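Local structure of Tp0751 (Treponema pallidum, 5JK2) at residues Phe81-Val86 with Ser145-Gly149; Ile89-Asp93 with Phe104-Thr109. The protein probably acts as an outer-membrane adhesin with a non-canonical lipocalin fold, mediating attachment of the spirochaete to extracellular matrix components and interactions with host cells. The protein carries 1 engineered substitution. All coordinates share one frame; numbering follows the deposited sequence.

Contact 1: residues Phe81-Val86 with Ser145-Gly149; sequences FSRASV and SMWDG
The indole of Trp-147 lies between a side chain of a strand far away in sequence and the side chain of its own sequence neighbour: Phe-81 covers one face, and Met-146 CG sits over the opposite face, offset toward the rim. The Phe-81 ring comes edge-on in a T-shaped stack, planes at 63° and centroid 5.1 Å from that of the Trp-147 five-membered ring, while its CB makes a CH-pi contact 3.8 Å from the centroid of the Trp-147 six-membered ring. At the indole edge Ser-82 O approaches Trp-147 CZ3 to 3.4 Å, and Val-86 CG1 stands 3.9 Å from Trp-147 CH2. Met-146 bends at its last torsion (chi3 -55°), and its CE reaches Arg-83 CD at 3.4 Å. The loop has its own brace, an ST turn in which Trp-147 N donates to Ser-145 OG (3.2 Å, 173°). Beyond the segments, Phe-81 forms a cation-pi pair with Arg-116. Aromatic and van der Waals packing round the indole, with no directional polar bond between the segments, thus ties the loop leading into the last strand, 149-153, to strand 78-83, which is not its sheet neighbour in the eight-stranded lipocalin-type barrel.

Contact 2: residues Ile89-Asp93 with Phe104-Thr109; sequences IFLVD and FLTRNT
Leu-91 and Arg-107 form a hydrogen-bonded pair in the antiparallel hairpin of strands 86-98 and 101-108, neighbours in the lipocalin-type barrel, with Leu-91 N donating to Arg-107 O and Arg-107 N to Leu-91 O, both at 2.8 Å. Asp-93 N gives a further bond to Leu-105 O (2.7 Å), nearly in line with the carbonyl, whereas Thr-109 N reaches Ile-89 O only weakly at 3.3 Å. The two paired carbonyls also receive CA-H...O contacts, Arg-107 O from Phe-90 and Leu-91 O from Thr-106.

The side chain of Arg-107 bends at chi3 (41°) and grips Asp-93 side-on with two nitrogens. NH1 of Arg-107 donates to Asp-93 OD1 at 2.6 Å with a nearly straight bond (163°), and NE of Arg-107 meets the syn lone pair of Asp-93 OD2 at 2.7 Å. On the face carrying Phe-90, Val-92, Thr-106 and Asn-108, the Phe-90 ring lies against the backbone, with Asn-108 CA over it, offset toward the rim. Val-92 CG1 packs 3.8 Å from Phe-104 CD1, at the ring edge. Thr-106 OG1 is hydrogen-bonded to Arg-116 O of the next strand, while Asn-108 OD1 accepts from Ile-111 N.

Both carboxylate oxygens of Asp-93 are thus engaged by Arg-107, which probably favours the ionised acid and would help to hold the guanidinium diagonally across the two strands where strand 86-98 turns its corner.

Overall arrangement
From the N terminus the chain runs through helix 26-39 and the first barrel strands to strand 78-83, which carries the first segment of contact 1. A tight turn leads into strand 86-98, and contact 2 pairs this strand with 101-108, closing a short hairpin loop. The chain then adds strands 115-122 and 127-135 before residues 145-149 return to strand 78-83, so contact 1 closes a longer loop within which contact 2 is nested. Their centres lie about 15 Å apart, yet they touch where Phe-81 CE1 packs 3.5 Å from Phe-90 CD1. Contact 2 joins sheet neighbours of the eight-stranded barrel; contact 1 ties a late loop to an earlier strand.

Contact 1: residues Phe81-Val86 with Ser145-Gly149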
loop_
_atom_site.group_PDB
_atom_site.type_symbol
_atom_site.label_atom_id
_atom_site.label_comp_id
_atom_site.label_asym_id
_atom_site.label_seq_id
_atom_site.Cartn_x
_atom_site.Cartn_y
_atom_site.Cartn_z
ATOM N N PHE A 81 1.003 1.485 9.441
ATOM C CA PHE A 81 1.980 0.405 9.474
ATOM C C PHE A 81 1.966 -0.274 10.830
ATOM O O PHE A 81 2.202 0.375 11.845
ATOM C CB PHE A 81 3.381 0.940 9.188
ATOM C CG PHE A 81 3.507 1.643 7.874
ATOM C CD1 PHE A 81 3.032 2.933 7.713
ATOM C CD2 PHE A 81 4.125 1.021 6.805
ATOM C CE1 PHE A 81 3.156 3.584 6.503
ATOM C CE2 PHE A 81 4.255 1.665 5.595
ATOM C CZ PHE A 81 3.770 2.949 5.441
ATOM N N SER A 82 1.715 -1.580 10.843
ATOM C CA SER A 82 1.575 -2.322 12.093
ATOM C C SER A 82 2.349 -3.634 12.112
ATOM O O SER A 82 2.381 -4.370 11.128
ATOM C CB SER A 82 0.099 -2.625 12.371
ATOM O OG SER A 82 -0.662 -1.438 12.483
ATOM N N ARG A 83 2.960 -3.913 13.259
ATOM C CA ARG A 83 3.555 -5.213 13.542
ATOM C C ARG A 83 3.653 -5.381 15.054
ATOM O O ARG A 83 4.688 -5.087 15.651
ATOM C CB ARG A 83 4.936 -5.356 12.899
ATOM C CG ARG A 83 5.508 -6.769 13.006
ATOM C CD ARG A 83 7.023 -6.782 13.160
ATOM N NE ARG A 83 7.520 -8.080 13.624
ATOM C CZ ARG A 83 7.840 -9.100 12.831
ATOM N NH1 ARG A 83 7.720 -8.996 11.513
ATOM N NH2 ARG A 83 8.282 -10.234 13.360
ATOM N N ALA A 84 2.563 -5.846 15.660
ATOM C CA ALA A 84 2.475 -6.017 17.109
ATOM C C ALA A 84 2.666 -4.678 17.834
ATOM O O ALA A 84 1.841 -3.775 17.697
ATOM C CB ALA A 84 3.499 -7.052 17.582
ATOM N N SER A 85 3.747 -4.550 18.602
ATOM C CA SER A 85 4.043 -3.312 19.325
ATOM C C SER A 85 4.190 -2.136 18.372
ATOM O O SER A 85 3.851 -1.001 18.710
ATOM C CB SER A 85 5.322 -3.464 20.152
ATOM O OG SER A 85 6.407 -3.894 19.347
ATOM N N VAL A 86 4.712 -2.416 17.185
ATOM C CA VAL A 86 4.840 -1.402 16.155
ATOM C C VAL A 86 3.475 -1.004 15.617
ATOM O O VAL A 86 2.724 -1.842 15.126
ATOM C CB VAL A 86 5.707 -1.894 14.986
ATOM C CG1 VAL A 86 5.668 -0.890 13.840
ATOM C CG2 VAL A 86 7.132 -2.132 15.447
ATOM N N SER A 145 13.637 -3.116 3.994
ATOM C CA SER A 145 12.744 -2.735 5.081
ATOM C C SER A 145 12.019 -3.945 5.647
ATOM O O SER A 145 11.948 -4.992 5.006
ATOM C CB SER A 145 11.730 -1.699 4.592
ATOM O OG SER A 145 10.802 -1.372 5.609
ATOM N N MET A 146 11.486 -3.796 6.855
ATOM C CA MET A 146 10.685 -4.845 7.470
ATOM C C MET A 146 9.342 -4.962 6.761
ATOM O O MET A 146 8.653 -5.975 6.868
ATOM C CB MET A 146 10.472 -4.561 8.959
ATOM C CG MET A 146 9.656 -3.308 9.245
ATOM S SD MET A 146 9.538 -2.915 10.999
ATOM C CE MET A 146 8.894 -4.441 11.653
ATOM N N TRP A 147 8.982 -3.909 6.034
ATOM C CA TRP A 147 7.710 -3.848 5.330
ATOM C C TRP A 147 7.813 -4.425 3.922
ATOM O O TRP A 147 6.800 -4.754 3.307
ATOM C CB TRP A 147 7.216 -2.401 5.270
ATOM C CG TRP A 147 7.229 -1.722 6.606
ATOM C CD1 TRP A 147 8.043 -0.703 6.999
ATOM C CD2 TRP A 147 6.398 -2.027 7.731
ATOM N NE1 TRP A 147 7.766 -0.349 8.297
ATOM C CE2 TRP A 147 6.759 -1.149 8.768
ATOM C CE3 TRP A 147 5.380 -2.957 7.959
ATOM C CZ2 TRP A 147 6.142 -1.173 10.014
ATOM C CZ3 TRP A 147 4.768 -2.977 9.196
ATOM C CH2 TRP A 147 5.150 -2.092 10.206
ATOM N N ASP A 148 9.037 -4.542 3.414
ATOM C CA ASP A 148 9.269 -5.149 2.107
ATOM C C ASP A 148 8.745 -6.574 2.071
ATOM O O ASP A 148 8.968 -7.348 3.000
ATOM C CB ASP A 148 10.758 -5.145 1.759
ATOM C CG ASP A 148 11.243 -3.797 1.274
ATOM O OD1 ASP A 148 10.574 -2.784 1.555
ATOM O OD2 ASP A 148 12.301 -3.754 0.611
ATOM N N GLY A 149 8.046 -6.914 0.994
ATOM C CA GLY A 149 7.555 -8.265 0.801
ATOM C C GLY A 149 6.220 -8.312 0.092
ATOM O O GLY A 149 5.690 -7.286 -0.335
#

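Contact 2: residues Ile89-Asp93 with Phe104-Thr109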
loop_
_atom_site.group_PDB
_atom_site.type_symbol
_atom_site.label_atom_id
_atom_site.label_comp_id
_atom_site.label_asym_id
_atom_site.label_seq_id
_atom_site.Cartn_x
_atom_site.Cartn_y
_atom_site.Cartn_z
ATOM N N ILE A 89 1.380 5.728 11.590
ATOM C CA ILE A 89 0.650 6.209 10.425
ATOM C C ILE A 89 1.467 7.232 9.657
ATOM O O ILE A 89 2.185 8.034 10.253
ATOM C CB ILE A 89 -0.688 6.857 10.821
ATOM C CG1 ILE A 89 -1.493 5.912 11.716
ATOM C CG2 ILE A 89 -1.476 7.240 9.571
ATOM C CD1 ILE A 89 -2.786 6.499 12.256
ATOM N N PHE A 90 1.339 7.203 8.334
ATOM C CA PHE A 90 1.978 8.192 7.476
ATOM C C PHE A 90 0.958 8.785 6.514
ATOM O O PHE A 90 0.348 8.071 5.721
ATOM C CB PHE A 90 3.140 7.575 6.689
ATOM C CG PHE A 90 4.339 7.246 7.527
ATOM C CD1 PHE A 90 4.301 6.212 8.450
ATOM C CD2 PHE A 90 5.511 7.959 7.380
ATOM C CE1 PHE A 90 5.410 5.912 9.217
ATOM C CE2 PHE A 90 6.618 7.664 8.139
ATOM C CZ PHE A 90 6.570 6.639 9.059
ATOM N N LEU A 91 0.780 10.098 6.593
ATOM C CA LEU A 91 -0.143 10.798 5.715
ATOM C C LEU A 91 0.420 10.857 4.305
ATOM O O LEU A 91 1.602 11.138 4.119
ATOM C CB LEU A 91 -0.410 12.213 6.226
ATOM C CG LEU A 91 -0.827 12.352 7.688
ATOM C CD1 LEU A 91 -0.005 13.438 8.357
ATOM C CD2 LEU A 91 -2.310 12.661 7.795
ATOM N N VAL A 92 -0.430 10.604 3.316
ATOM C CA VAL A 92 0.001 10.611 1.923
ATOM C C VAL A 92 0.133 12.036 1.399
ATOM O O VAL A 92 -0.860 12.744 1.231
ATOM C CB VAL A 92 -0.978 9.840 1.020
ATOM C CG1 VAL A 92 -0.437 9.760 -0.403
ATOM C CG2 VAL A 92 -1.226 8.442 1.571
ATOM N N ASP A 93 1.369 12.446 1.136
ATOM C CA ASP A 93 1.633 13.764 0.580
ATOM C C ASP A 93 1.453 13.741 -0.936
ATOM O O ASP A 93 1.116 14.756 -1.545
ATOM C CB ASP A 93 3.045 14.222 0.949
ATOM C CG ASP A 93 3.121 14.820 2.343
ATOM O OD1 ASP A 93 2.220 15.602 2.709
ATOM O OD2 ASP A 93 4.088 14.512 3.070
ATOM N N PHE A 104 3.926 5.933 -3.592
ATOM C CA PHE A 104 3.509 6.846 -2.537
ATOM C C PHE A 104 4.653 7.676 -1.976
ATOM O O PHE A 104 5.791 7.215 -1.902
ATOM C CB PHE A 104 2.872 6.068 -1.390
ATOM C CG PHE A 104 1.546 5.467 -1.724
ATOM C CD1 PHE A 104 0.380 6.186 -1.528
ATOM C CD2 PHE A 104 1.461 4.178 -2.220
ATOM C CE1 PHE A 104 -0.847 5.635 -1.826
ATOM C CE2 PHE A 104 0.237 3.621 -2.521
ATOM C CZ PHE A 104 -0.919 4.350 -2.324
ATOM N N LEU A 105 4.331 8.905 -1.578
ATOM C CA LEU A 105 5.212 9.710 -0.741
ATOM C C LEU A 105 4.427 10.058 0.512
ATOM O O LEU A 105 3.530 10.900 0.478
ATOM C CB LEU A 105 5.691 10.977 -1.461
ATOM C CG LEU A 105 6.780 11.838 -0.795
ATOM C CD1 LEU A 105 6.224 12.702 0.333
ATOM C CD2 LEU A 105 7.940 10.987 -0.281
ATOM N N THR A 106 4.764 9.393 1.612
ATOM C CA THR A 106 4.014 9.526 2.851
ATOM C C THR A 106 4.853 10.214 3.921
ATOM O O THR A 106 6.069 10.295 3.795
ATOM C CB THR A 106 3.555 8.157 3.368
ATOM O OG1 THR A 106 4.658 7.480 3.982
ATOM C CG2 THR A 106 3.016 7.304 2.232
ATOM N N ARG A 107 4.199 10.698 4.973
ATOM C CA ARG A 107 4.870 11.476 6.006
ATOM C C ARG A 107 4.318 11.169 7.390
ATOM O O ARG A 107 3.106 11.201 7.608
ATOM C CB ARG A 107 4.728 12.965 5.698
ATOM C CG ARG A 107 5.071 13.901 6.849
ATOM C CD ARG A 107 4.966 15.355 6.413
ATOM N NE ARG A 107 3.796 15.593 5.567
ATOM C CZ ARG A 107 2.561 15.796 6.022
ATOM N NH1 ARG A 107 1.568 16.002 5.168
ATOM N NH2 ARG A 107 2.312 15.790 7.325
ATOM N N ASN A 108 5.221 10.882 8.325
ATOM C CA ASN A 108 4.842 10.539 9.690
ATOM C C ASN A 108 3.927 11.596 10.301
ATOM O O ASN A 108 4.076 12.788 10.037
ATOM C CB ASN A 108 6.097 10.348 10.547
ATOM C CG ASN A 108 5.778 10.074 12.003
ATOM O OD1 ASN A 108 5.874 10.963 12.850
ATOM N ND2 ASN A 108 5.402 8.838 12.304
ATOM N N THR A 109 2.964 11.148 11.101
ATOM C CA THR A 109 1.968 12.043 11.684
ATOM C C THR A 109 2.564 12.976 12.732
ATOM O O THR A 109 2.211 14.153 12.799
ATOM C CB THR A 109 0.817 11.252 12.335
ATOM O OG1 THR A 109 1.347 10.301 13.265
ATOM C CG2 THR A 109 0.009 10.522 11.280
#